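Local coordinates for protein 6-phosphogluconolactonase (Thermotoga maritima, PDB 1VL1) that hydrolyses 6-phosphogluconolactone to 6-phosphogluconate, the second step of the oxidative pentose phosphate pathway, at residues 43-48 with 71-76; 145-150 with 200-205; 193-198 with 226-231. All blocks are in the same frame, centred on the assembly; numbering follows the deposited sequence.

Overall arrangement
Following the chain from its N terminus, the first loop to close is contact 1, where residues 71-76 return beside 43-48 after helix 57-64 and start the parallel pairing of strands 47-51 and 74-82. Contacts 2 and 3 open only afterwards, and they cross: 145-150, 193-198, 200-205 and 226-231 alternate along the chain. Contact 3 pairs two strands of the same sheet that contact 1 reaches, while contact 2 sets the loop after strand 140-143 against the helix linking those two strands. Contacts 2 and 3 touch, with Met-145 against Ile-197 and Trp-228; contact 1 lies across the chain's centre from contact 2, their nearest atoms about 17 Å apart.

Contact 1 of 3, residues 43-48 with 71-76; sequences EKDKIF and WNRIHF
Arg-73 reaches across to the turn ahead of the 47-48 strand and takes hold of two successive carbonyls with one guanidinium group. NE donates to Asp-45 O at 2.7 Å in a nearly straight bond, and NH2 donates to Lys-44 O at 2.9 Å, less straight at 136°. Both oxygens lie at the edge of the guanidinium, near its plane, so the pair of bonds fixes the group's rotation. A bend at chi3 (57°) turns the end of the arginine back toward these carbonyls. NH2 also donates to Leu-41 O in the preceding helix, while the carboxylate of Asp-45 adds a long salt bridge, OD1 standing 3.9 Å from NE.

The backbone of Arg-73 is engaged as well: its O accepts from Ile-47 N at 2.9 Å, and Ile-47 O in turn accepts from His-75 N at 2.8 Å. Lys-46 O is met by Lys-44 NZ, which also forms a salt bridge with Asp-139 OD2; the same oxygen accepts from Phe-48 N.

Side chains sort onto the two faces of the sheet. Ile-47 and Ile-74 run side by side, CG1 to CG1 at 3.9 Å, both touching Met-37 of helix 25-43. On the other face Phe-48 lies alongside His-75, with CE2 over one face of the imidazole and CD2 3.5 Å from His-75 CB; the two rings meet obliquely, their planes 32° apart. The aliphatic part of Lys-46 passes near the imidazole, CD coming within 3.9 Å of His-75 NE2.

Parallel neighbours joined through helix 57-64 make this the opening of a beta-alpha-beta unit, strand 47-51, helix 57-64 and strand 74-82, in the Rossmann-like core of the glucosamine-6-phosphate isomerase family.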
loop_
_atom_site.group_PDB
_atom_site.type_symbol
_atom_site.label_atom_id
_atom_site.label_comp_id
_atom_site.label_asym_id
_atom_site.label_seq_id
_atom_site.Cartn_x
_atom_site.Cartn_y
_atom_site.Cartn_z
ATOM N N GLU A 43 10.445 0.983 19.392
ATOM C CA GLU A 43 10.582 2.429 19.489
ATOM C C GLU A 43 9.280 3.150 19.841
ATOM O O GLU A 43 9.309 4.207 20.482
ATOM C CB GLU A 43 11.018 2.967 18.122
ATOM C CG GLU A 43 12.379 2.516 17.641
ATOM C CD GLU A 43 12.613 2.896 16.189
ATOM O OE1 GLU A 43 11.685 3.424 15.532
ATOM O OE2 GLU A 43 13.733 2.669 15.691
ATOM N N LYS A 44 8.151 2.599 19.381
ATOM C CA LYS A 44 6.861 3.279 19.398
ATOM C C LYS A 44 5.755 2.371 19.871
ATOM O O LYS A 44 5.694 1.214 19.492
ATOM C CB LYS A 44 6.442 3.628 17.986
ATOM C CG LYS A 44 7.291 4.600 17.244
ATOM C CD LYS A 44 6.703 4.805 15.839
ATOM C CE LYS A 44 5.431 5.723 15.909
ATOM N NZ LYS A 44 4.351 5.482 14.934
ATOM N N ASP A 45 4.817 2.934 20.600
ATOM C CA ASP A 45 3.700 2.180 21.149
ATOM C C ASP A 45 2.787 1.716 20.028
ATOM O O ASP A 45 2.339 0.575 20.046
ATOM C CB ASP A 45 2.968 3.080 22.149
ATOM C CG ASP A 45 1.613 2.533 22.625
ATOM O OD1 ASP A 45 1.413 1.291 22.695
ATOM O OD2 ASP A 45 0.690 3.314 23.003
ATOM N N LYS A 46 2.515 2.588 19.064
ATOM C CA LYS A 46 1.621 2.252 17.949
ATOM C C LYS A 46 2.354 2.476 16.642
ATOM O O LYS A 46 3.121 3.433 16.516
ATOM C CB LYS A 46 0.380 3.132 17.959
ATOM C CG LYS A 46 -0.289 3.193 19.310
ATOM C CD LYS A 46 -1.648 3.910 19.236
ATOM C CE LYS A 46 -1.488 5.426 19.070
ATOM N NZ LYS A 46 -2.758 6.222 19.190
ATOM N N ILE A 47 2.117 1.615 15.683
ATOM C CA ILE A 47 2.680 1.846 14.361
ATOM C C ILE A 47 1.566 1.908 13.324
ATOM O O ILE A 47 0.476 1.312 13.526
ATOM C CB ILE A 47 3.794 0.823 14.001
ATOM C CG1 ILE A 47 3.234 -0.606 13.874
ATOM C CG2 ILE A 47 4.899 0.839 15.056
ATOM C CD1 ILE A 47 4.148 -1.554 13.080
ATOM N N PHE A 48 1.845 2.601 12.207
ATOM C CA PHE A 48 0.852 2.869 11.199
ATOM C C PHE A 48 1.373 2.395 9.863
ATOM O O PHE A 48 2.464 2.836 9.416
ATOM C CB PHE A 48 0.489 4.348 11.153
ATOM C CG PHE A 48 0.003 4.826 12.461
ATOM C CD1 PHE A 48 0.930 5.228 13.426
ATOM C CD2 PHE A 48 -1.330 4.746 12.809
ATOM C CE1 PHE A 48 0.534 5.595 14.687
ATOM C CE2 PHE A 48 -1.752 5.132 14.115
ATOM C CZ PHE A 48 -0.818 5.554 15.031
ATOM N N TRP A 71 -1.012 -7.275 17.700
ATOM C CA TRP A 71 -1.804 -6.638 16.657
ATOM C C TRP A 71 -2.546 -5.417 17.109
ATOM O O TRP A 71 -2.903 -4.598 16.257
ATOM C CB TRP A 71 -2.818 -7.628 16.123
ATOM C CG TRP A 71 -2.166 -8.802 15.433
ATOM C CD1 TRP A 71 -2.186 -10.078 15.841
ATOM C CD2 TRP A 71 -1.449 -8.781 14.196
ATOM N NE1 TRP A 71 -1.501 -10.873 14.958
ATOM C CE2 TRP A 71 -1.035 -10.107 13.932
ATOM C CE3 TRP A 71 -1.131 -7.791 13.279
ATOM C CZ2 TRP A 71 -0.317 -10.459 12.780
ATOM C CZ3 TRP A 71 -0.422 -8.125 12.138
ATOM C CH2 TRP A 71 -0.029 -9.462 11.893
ATOM N N ASN A 72 -2.919 -5.357 18.377
ATOM C CA ASN A 72 -3.527 -4.145 18.924
ATOM C C ASN A 72 -2.678 -2.890 18.811
ATOM O O ASN A 72 -3.195 -1.793 18.950
ATOM C CB ASN A 72 -3.946 -4.317 20.357
ATOM C CG ASN A 72 -2.793 -4.625 21.306
ATOM O OD1 ASN A 72 -2.037 -5.558 21.079
ATOM N ND2 ASN A 72 -2.677 -3.853 22.389
ATOM N N ARG A 73 -1.384 -3.038 18.584
ATOM C CA ARG A 73 -0.470 -1.870 18.455
ATOM C C ARG A 73 -0.237 -1.539 16.993
ATOM O O ARG A 73 0.510 -0.617 16.676
ATOM C CB ARG A 73 0.845 -2.229 19.130
ATOM C CG ARG A 73 0.695 -2.370 20.631
ATOM C CD ARG A 73 1.952 -2.814 21.348
ATOM N NE ARG A 73 3.047 -1.878 21.067
ATOM C CZ ARG A 73 4.330 -2.204 21.070
ATOM N NH1 ARG A 73 4.731 -3.417 21.421
ATOM N NH2 ARG A 73 5.242 -1.283 20.801
ATOM N N ILE A 74 -0.857 -2.270 16.077
ATOM C CA ILE A 74 -0.619 -2.035 14.657
ATOM C C ILE A 74 -1.864 -1.541 13.966
ATOM O O ILE A 74 -2.896 -2.189 14.035
ATOM C CB ILE A 74 -0.070 -3.280 13.937
ATOM C CG1 ILE A 74 1.186 -3.804 14.665
ATOM C CG2 ILE A 74 0.216 -2.943 12.480
ATOM C CD1 ILE A 74 1.576 -5.226 14.287
ATOM N N HIS A 75 -1.773 -0.366 13.340
ATOM C CA HIS A 75 -2.917 0.235 12.590
ATOM C C HIS A 75 -2.702 0.149 11.107
ATOM O O HIS A 75 -1.603 0.488 10.614
ATOM C CB HIS A 75 -3.106 1.685 13.017
ATOM C CG HIS A 75 -3.460 1.824 14.454
ATOM N ND1 HIS A 75 -4.701 2.231 14.881
ATOM C CD2 HIS A 75 -2.736 1.559 15.565
ATOM C CE1 HIS A 75 -4.731 2.196 16.200
ATOM N NE2 HIS A 75 -3.554 1.797 16.639
ATOM N N PHE A 76 -3.731 -0.294 10.373
ATOM C CA PHE A 76 -3.575 -0.548 8.948
ATOM C C PHE A 76 -4.492 0.390 8.120
ATOM O O PHE A 76 -5.597 0.655 8.528
ATOM C CB PHE A 76 -3.942 -2.026 8.604
ATOM C CG PHE A 76 -2.927 -3.045 9.105
ATOM C CD1 PHE A 76 -1.722 -3.194 8.457
ATOM C CD2 PHE A 76 -3.157 -3.790 10.231
ATOM C CE1 PHE A 76 -0.781 -4.112 8.881
ATOM C CE2 PHE A 76 -2.192 -4.720 10.662
ATOM C CZ PHE A 76 -1.039 -4.857 9.986
#

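Contact 2 of 3, residues 145-150 with 200-205; sequences MGPDGH and KEKINR. With CIT (citric acid), chain B.
Lys-202 runs alongside Pro-147, both side chains pointing the same way, and its extended chain carries NZ past the proline ring to Met-145 O at 2.9 Å. The ammonium also donates to O1 of a bound citrate at 2.6 Å and to a water that also accepts from Met-145 N. Three acceptors thus surround the lysine tip. The citrate, probably from the crystallisation liquor, is held at another carboxylate by His-150, whose NE2 donates to O4 at 2.8 Å, and by Arg-55 N.

The imidazole is steadied from behind. ND1 donates in the ring plane to the syn lone pair of Asp-148 OD1, and His-150 N reaches the same oxygen from above the carboxylate plane, forming an Asx turn.

One helical turn beyond Lys-202, Arg-205 bends at chi2 (-66°) and chi3 (85°), laying its chain over the 146-149 type I turn. NH1 donates to Pro-147 O at 3.0 Å and, in a hydrogen bond that is part of a salt bridge, to Glu-201 OE2 at 3.2 Å, both near the guanidinium plane; NE forms a salt bridge with Glu-208. Met-145 crosses Arg-205 at about a right angle, its CE 3.6 Å from Arg-205 CB.

The loop after strand 140-143 therefore rests on helix 200-210, with Met-145 wedged inward against Ile-197 of strand 192-198 and Trp-228 of strand 225-231.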
loop_
_atom_site.group_PDB
_atom_site.type_symbol
_atom_site.label_atom_id
_atom_site.label_comp_id
_atom_site.label_asym_id
_atom_site.label_seq_id
_atom_site.Cartn_x
_atom_site.Cartn_y
_atom_site.Cartn_z
ATOM N N MET A 145 3.249 -2.278 -7.749
ATOM C CA MET A 145 3.308 -1.406 -8.918
ATOM C C MET A 145 2.779 -2.190 -10.081
ATOM O O MET A 145 3.087 -3.342 -10.226
ATOM C CB MET A 145 4.758 -1.024 -9.209
ATOM C CG MET A 145 4.925 -0.216 -10.464
ATOM S SD MET A 145 6.636 0.115 -10.940
ATOM C CE MET A 145 7.025 -1.475 -11.594
ATOM N N GLY A 146 1.935 -1.569 -10.875
ATOM C CA GLY A 146 1.388 -2.183 -12.027
ATOM C C GLY A 146 2.407 -2.315 -13.124
ATOM O O GLY A 146 3.438 -1.644 -13.107
ATOM N N PRO A 147 2.106 -3.115 -14.138
ATOM C CA PRO A 147 2.978 -3.249 -15.307
ATOM C C PRO A 147 3.047 -1.992 -16.194
ATOM O O PRO A 147 3.862 -1.916 -17.137
ATOM C CB PRO A 147 2.383 -4.440 -16.056
ATOM C CG PRO A 147 0.985 -4.468 -15.648
ATOM C CD PRO A 147 0.854 -3.896 -14.264
ATOM N N ASP A 148 2.216 -1.003 -15.862
ATOM C CA ASP A 148 2.286 0.351 -16.430
ATOM C C ASP A 148 3.031 1.380 -15.563
ATOM O O ASP A 148 3.183 2.544 -15.966
ATOM C CB ASP A 148 0.882 0.867 -16.737
ATOM C CG ASP A 148 -0.037 0.850 -15.530
ATOM O OD1 ASP A 148 0.369 0.473 -14.399
ATOM O OD2 ASP A 148 -1.253 1.165 -15.648
ATOM N N GLY A 149 3.547 0.971 -14.396
ATOM C CA GLY A 149 4.214 1.887 -13.553
ATOM C C GLY A 149 3.329 2.573 -12.527
ATOM O O GLY A 149 3.825 3.360 -11.734
ATOM N N HIS A 150 2.024 2.231 -12.487
ATOM C CA HIS A 150 1.128 2.874 -11.568
ATOM C C HIS A 150 1.358 2.380 -10.117
ATOM O O HIS A 150 1.917 1.298 -9.887
ATOM C CB HIS A 150 -0.344 2.722 -12.037
ATOM C CG HIS A 150 -1.044 1.514 -11.510
ATOM N ND1 HIS A 150 -1.146 0.339 -12.226
ATOM C CD2 HIS A 150 -1.714 1.310 -10.348
ATOM C CE1 HIS A 150 -1.833 -0.546 -11.513
ATOM N NE2 HIS A 150 -2.205 0.020 -10.378
ATOM N N LYS A 200 9.270 -9.857 -15.535
ATOM C CA LYS A 200 10.038 -9.084 -16.526
ATOM C C LYS A 200 9.427 -7.735 -16.833
ATOM O O LYS A 200 10.139 -6.753 -16.953
ATOM C CB LYS A 200 10.215 -9.889 -17.819
ATOM C CG LYS A 200 11.241 -10.992 -17.650
ATOM C CD LYS A 200 11.543 -11.790 -18.904
ATOM C CE LYS A 200 12.639 -12.814 -18.602
ATOM N NZ LYS A 200 12.773 -13.849 -19.657
ATOM N N GLU A 201 8.118 -7.667 -16.972
ATOM C CA GLU A 201 7.504 -6.378 -17.335
ATOM C C GLU A 201 7.688 -5.319 -16.270
ATOM O O GLU A 201 7.944 -4.144 -16.586
ATOM C CB GLU A 201 6.017 -6.534 -17.642
ATOM C CG GLU A 201 5.448 -5.414 -18.482
ATOM C CD GLU A 201 5.982 -5.356 -19.918
ATOM O OE1 GLU A 201 6.883 -6.142 -20.326
ATOM O OE2 GLU A 201 5.469 -4.509 -20.681
ATOM N N LYS A 202 7.521 -5.712 -15.009
ATOM C CA LYS A 202 7.671 -4.765 -13.918
ATOM C C LYS A 202 9.146 -4.417 -13.715
ATOM O O LYS A 202 9.472 -3.290 -13.409
ATOM C CB LYS A 202 7.042 -5.261 -12.652
ATOM C CG LYS A 202 5.549 -5.448 -12.839
ATOM C CD LYS A 202 4.899 -5.736 -11.604
ATOM C CE LYS A 202 3.417 -6.046 -11.840
ATOM N NZ LYS A 202 2.796 -6.234 -10.509
ATOM N N ILE A 203 10.037 -5.383 -13.926
ATOM C CA ILE A 203 11.475 -5.063 -13.965
ATOM C C ILE A 203 11.768 -4.010 -15.044
ATOM O O ILE A 203 12.506 -3.050 -14.829
ATOM C CB ILE A 203 12.332 -6.343 -14.189
ATOM C CG1 ILE A 203 12.288 -7.214 -12.940
ATOM C CG2 ILE A 203 13.750 -5.938 -14.485
ATOM C CD1 ILE A 203 12.716 -8.595 -13.158
ATOM N N ASN A 204 11.129 -4.137 -16.191
ATOM C CA ASN A 204 11.329 -3.164 -17.260
ATOM C C ASN A 204 10.908 -1.788 -16.747
ATOM O O ASN A 204 11.634 -0.787 -16.902
ATOM C CB ASN A 204 10.500 -3.520 -18.506
ATOM C CG ASN A 204 11.058 -4.661 -19.275
ATOM O OD1 ASN A 204 12.254 -4.890 -19.276
ATOM N ND2 ASN A 204 10.181 -5.388 -19.975
ATOM N N ARG A 205 9.747 -1.726 -16.097
ATOM C CA ARG A 205 9.284 -0.442 -15.559
ATOM C C ARG A 205 10.253 0.101 -14.500
ATOM O O ARG A 205 10.546 1.296 -14.477
ATOM C CB ARG A 205 7.905 -0.537 -14.931
ATOM C CG ARG A 205 6.794 -0.905 -15.879
ATOM C CD ARG A 205 6.462 0.123 -16.958
ATOM N NE ARG A 205 7.303 -0.018 -18.116
ATOM C CZ ARG A 205 7.206 -1.004 -19.009
ATOM N NH1 ARG A 205 6.286 -1.961 -18.888
ATOM N NH2 ARG A 205 8.031 -1.046 -20.039
HETATM C C1 CIT B . -0.372 -5.906 -10.266
HETATM O O1 CIT B . 0.374 -6.785 -9.745
HETATM O O2 CIT B . -0.459 -5.790 -11.513
HETATM C C2 CIT B . -1.134 -4.978 -9.360
HETATM C C3 CIT B . -2.608 -4.835 -9.789
HETATM O O7 CIT B . -2.633 -4.017 -11.004
HETATM C C4 CIT B . -3.482 -4.169 -8.703
HETATM C C5 CIT B . -2.937 -2.774 -8.404
HETATM O O3 CIT B . -1.819 -2.667 -7.811
HETATM O O4 CIT B . -3.574 -1.715 -8.710
HETATM C C6 CIT B . -3.208 -6.223 -10.042
HETATM O O5 CIT B . -2.949 -7.200 -9.284
HETATM O O6 CIT B . -3.990 -6.369 -11.023
HETATM O O HOH W 1 3.353 -5.264 -7.651
#

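Contact 3 of 3, residues 193-198 with 226-231; sequences VLFLIR and TVWFVG
Phe-195 lies flat against the indole of Trp-228, and its side chain meets the indole from CB out to CE2. CB sits over the face of the six-membered ring, 3.7 Å from its centroid in a CH-pi contact, and touches CE3 at 3.4 Å. CG comes next, over CZ3 and CH2. From there the ring divides: CD1 stays near CH2, while CD2 packs on CE2 and CZ2. CE2 continues beyond, above CZ2 and edge-on to the methyl CG2 of Thr-226. With CG anti to the carbonyl carbon, the ring runs alongside the indole, and the two planes stack face to face at 15°, centroids 4.0 Å apart. Val-151 and Leu-143 also touch the phenylalanine.

Beneath these rings the backbones pair as parallel strands, only 13° apart in direction. Five hydrogen bonds alternate between them: Val-227 N opens the ladder by donating to Val-193 O, Phe-195 receives at O from Phe-229 N and gives from N to Val-227 O, and Ile-197 repeats the pattern with Gly-231 and Phe-229. The two strands are the ends of a right-handed beta-alpha-beta crossover through helix 200-210, part of the Rossmann-like sheet of this family. That helix covers the Trp-228 face, with Leu-206 and Ile-209 on the indole and Ile-203 on Val-230.

Ile-197 shares this face. Its CG1, tucked over the main chain and flanked by N and C (chi1 60°), meets Val-230 CG2 at 3.8 Å, and CD1 turns toward Trp-228 CE3. On the other face Leu-194 CD2 packs against Val-227 CB at 3.7 Å, and Leu-196 CD1 meets Phe-229 CD2 at 3.8 Å. Helix 25-43 lies against that side, Ile-33 touching Leu-194 and Tyr-25 touching Leu-196.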
loop_
_atom_site.group_PDB
_atom_site.type_symbol
_atom_site.label_atom_id
_atom_site.label_comp_id
_atom_site.label_asym_id
_atom_site.label_seq_id
_atom_site.Cartn_x
_atom_site.Cartn_y
_atom_site.Cartn_z
ATOM N N VAL A 193 9.073 3.038 2.515
ATOM C CA VAL A 193 8.223 2.613 1.473
ATOM C C VAL A 193 8.851 1.340 0.876
ATOM O O VAL A 193 10.046 1.329 0.539
ATOM C CB VAL A 193 8.100 3.671 0.366
ATOM C CG1 VAL A 193 7.422 3.109 -0.813
ATOM C CG2 VAL A 193 7.321 4.873 0.860
ATOM N N LEU A 194 8.048 0.283 0.845
ATOM C CA LEU A 194 8.445 -1.003 0.268
ATOM C C LEU A 194 7.628 -1.249 -0.972
ATOM O O LEU A 194 6.396 -1.232 -0.923
ATOM C CB LEU A 194 8.166 -2.143 1.252
ATOM C CG LEU A 194 8.689 -1.960 2.681
ATOM C CD1 LEU A 194 8.536 -3.289 3.503
ATOM C CD2 LEU A 194 10.084 -1.507 2.708
ATOM N N PHE A 195 8.275 -1.536 -2.097
ATOM C CA PHE A 195 7.565 -1.950 -3.310
ATOM C C PHE A 195 7.782 -3.457 -3.501
ATOM O O PHE A 195 8.897 -3.927 -3.385
ATOM C CB PHE A 195 8.135 -1.243 -4.563
ATOM C CG PHE A 195 7.702 0.197 -4.680
ATOM C CD1 PHE A 195 6.486 0.516 -5.298
ATOM C CD2 PHE A 195 8.531 1.220 -4.241
ATOM C CE1 PHE A 195 6.082 1.823 -5.412
ATOM C CE2 PHE A 195 8.115 2.538 -4.392
ATOM C CZ PHE A 195 6.940 2.826 -4.945
ATOM N N LEU A 196 6.724 -4.178 -3.859
ATOM C CA LEU A 196 6.781 -5.626 -4.058
ATOM C C LEU A 196 6.388 -5.903 -5.489
ATOM O O LEU A 196 5.226 -5.681 -5.841
ATOM C CB LEU A 196 5.787 -6.308 -3.126
ATOM C CG LEU A 196 6.130 -6.535 -1.684
ATOM C CD1 LEU A 196 6.905 -5.498 -1.051
ATOM C CD2 LEU A 196 4.904 -6.970 -0.908
ATOM N N ILE A 197 7.347 -6.309 -6.311
ATOM C CA ILE A 197 7.129 -6.502 -7.735
ATOM C C ILE A 197 7.755 -7.796 -8.175
ATOM O O ILE A 197 8.775 -8.232 -7.603
ATOM C CB ILE A 197 7.635 -5.340 -8.605
ATOM C CG1 ILE A 197 9.166 -5.090 -8.463
ATOM C CG2 ILE A 197 6.846 -4.058 -8.320
ATOM C CD1 ILE A 197 9.667 -4.337 -9.666
ATOM N N ARG A 198 7.193 -8.399 -9.223
ATOM C CA ARG A 198 7.731 -9.625 -9.773
ATOM C C ARG A 198 7.575 -9.643 -11.282
ATOM O O ARG A 198 6.545 -9.165 -11.818
ATOM C CB ARG A 198 7.051 -10.864 -9.184
ATOM C CG ARG A 198 7.200 -11.013 -7.672
ATOM C CD ARG A 198 6.417 -12.158 -7.118
ATOM N NE ARG A 198 7.116 -13.418 -7.260
ATOM C CZ ARG A 198 6.838 -14.511 -6.535
ATOM N NH1 ARG A 198 5.877 -14.508 -5.611
ATOM N NH2 ARG A 198 7.529 -15.600 -6.728
ATOM N N THR A 226 13.500 3.912 0.659
ATOM C CA THR A 226 12.651 3.221 -0.285
ATOM C C THR A 226 13.339 1.908 -0.647
ATOM O O THR A 226 14.536 1.868 -0.922
ATOM C CB THR A 226 12.455 4.045 -1.541
ATOM O OG1 THR A 226 11.936 5.337 -1.185
ATOM C CG2 THR A 226 11.470 3.457 -2.424
ATOM N N VAL A 227 12.583 0.835 -0.566
ATOM C CA VAL A 227 13.089 -0.507 -0.819
ATOM C C VAL A 227 12.238 -1.225 -1.827
ATOM O O VAL A 227 11.017 -1.284 -1.681
ATOM C CB VAL A 227 13.058 -1.332 0.474
ATOM C CG1 VAL A 227 13.599 -2.743 0.169
ATOM C CG2 VAL A 227 13.888 -0.657 1.618
ATOM N N TRP A 228 12.864 -1.811 -2.848
ATOM C CA TRP A 228 12.169 -2.645 -3.810
ATOM C C TRP A 228 12.566 -4.119 -3.539
ATOM O O TRP A 228 13.731 -4.447 -3.407
ATOM C CB TRP A 228 12.568 -2.289 -5.236
ATOM C CG TRP A 228 12.138 -0.894 -5.653
ATOM C CD1 TRP A 228 12.703 0.275 -5.241
ATOM C CD2 TRP A 228 11.090 -0.541 -6.544
ATOM N NE1 TRP A 228 12.073 1.338 -5.814
ATOM C CE2 TRP A 228 11.039 0.870 -6.590
ATOM C CE3 TRP A 228 10.171 -1.257 -7.283
ATOM C CZ2 TRP A 228 10.158 1.557 -7.398
ATOM C CZ3 TRP A 228 9.286 -0.561 -8.087
ATOM C CH2 TRP A 228 9.273 0.831 -8.112
ATOM N N PHE A 229 11.559 -4.992 -3.503
ATOM C CA PHE A 229 11.796 -6.424 -3.455
ATOM C C PHE A 229 11.335 -6.943 -4.812
ATOM O O PHE A 229 10.125 -6.955 -5.102
ATOM C CB PHE A 229 10.989 -7.058 -2.316
ATOM C CG PHE A 229 11.404 -6.624 -0.962
ATOM C CD1 PHE A 229 12.509 -7.150 -0.386
ATOM C CD2 PHE A 229 10.658 -5.680 -0.238
ATOM C CE1 PHE A 229 12.928 -6.733 0.876
ATOM C CE2 PHE A 229 11.074 -5.272 1.045
ATOM C CZ PHE A 229 12.172 -5.809 1.601
ATOM N N VAL A 230 12.286 -7.351 -5.635
ATOM C CA VAL A 230 12.039 -7.696 -7.025
ATOM C C VAL A 230 12.258 -9.176 -7.270
ATOM O O VAL A 230 13.370 -9.691 -7.067
ATOM C CB VAL A 230 12.971 -6.925 -7.922
ATOM C CG1 VAL A 230 12.661 -7.223 -9.414
ATOM C CG2 VAL A 230 12.881 -5.434 -7.591
ATOM N N GLY A 231 11.180 -9.860 -7.662
ATOM C CA GLY A 231 11.223 -11.291 -7.962
ATOM C C GLY A 231 11.299 -11.551 -9.464
ATOM O O GLY A 231 10.821 -10.757 -10.251
#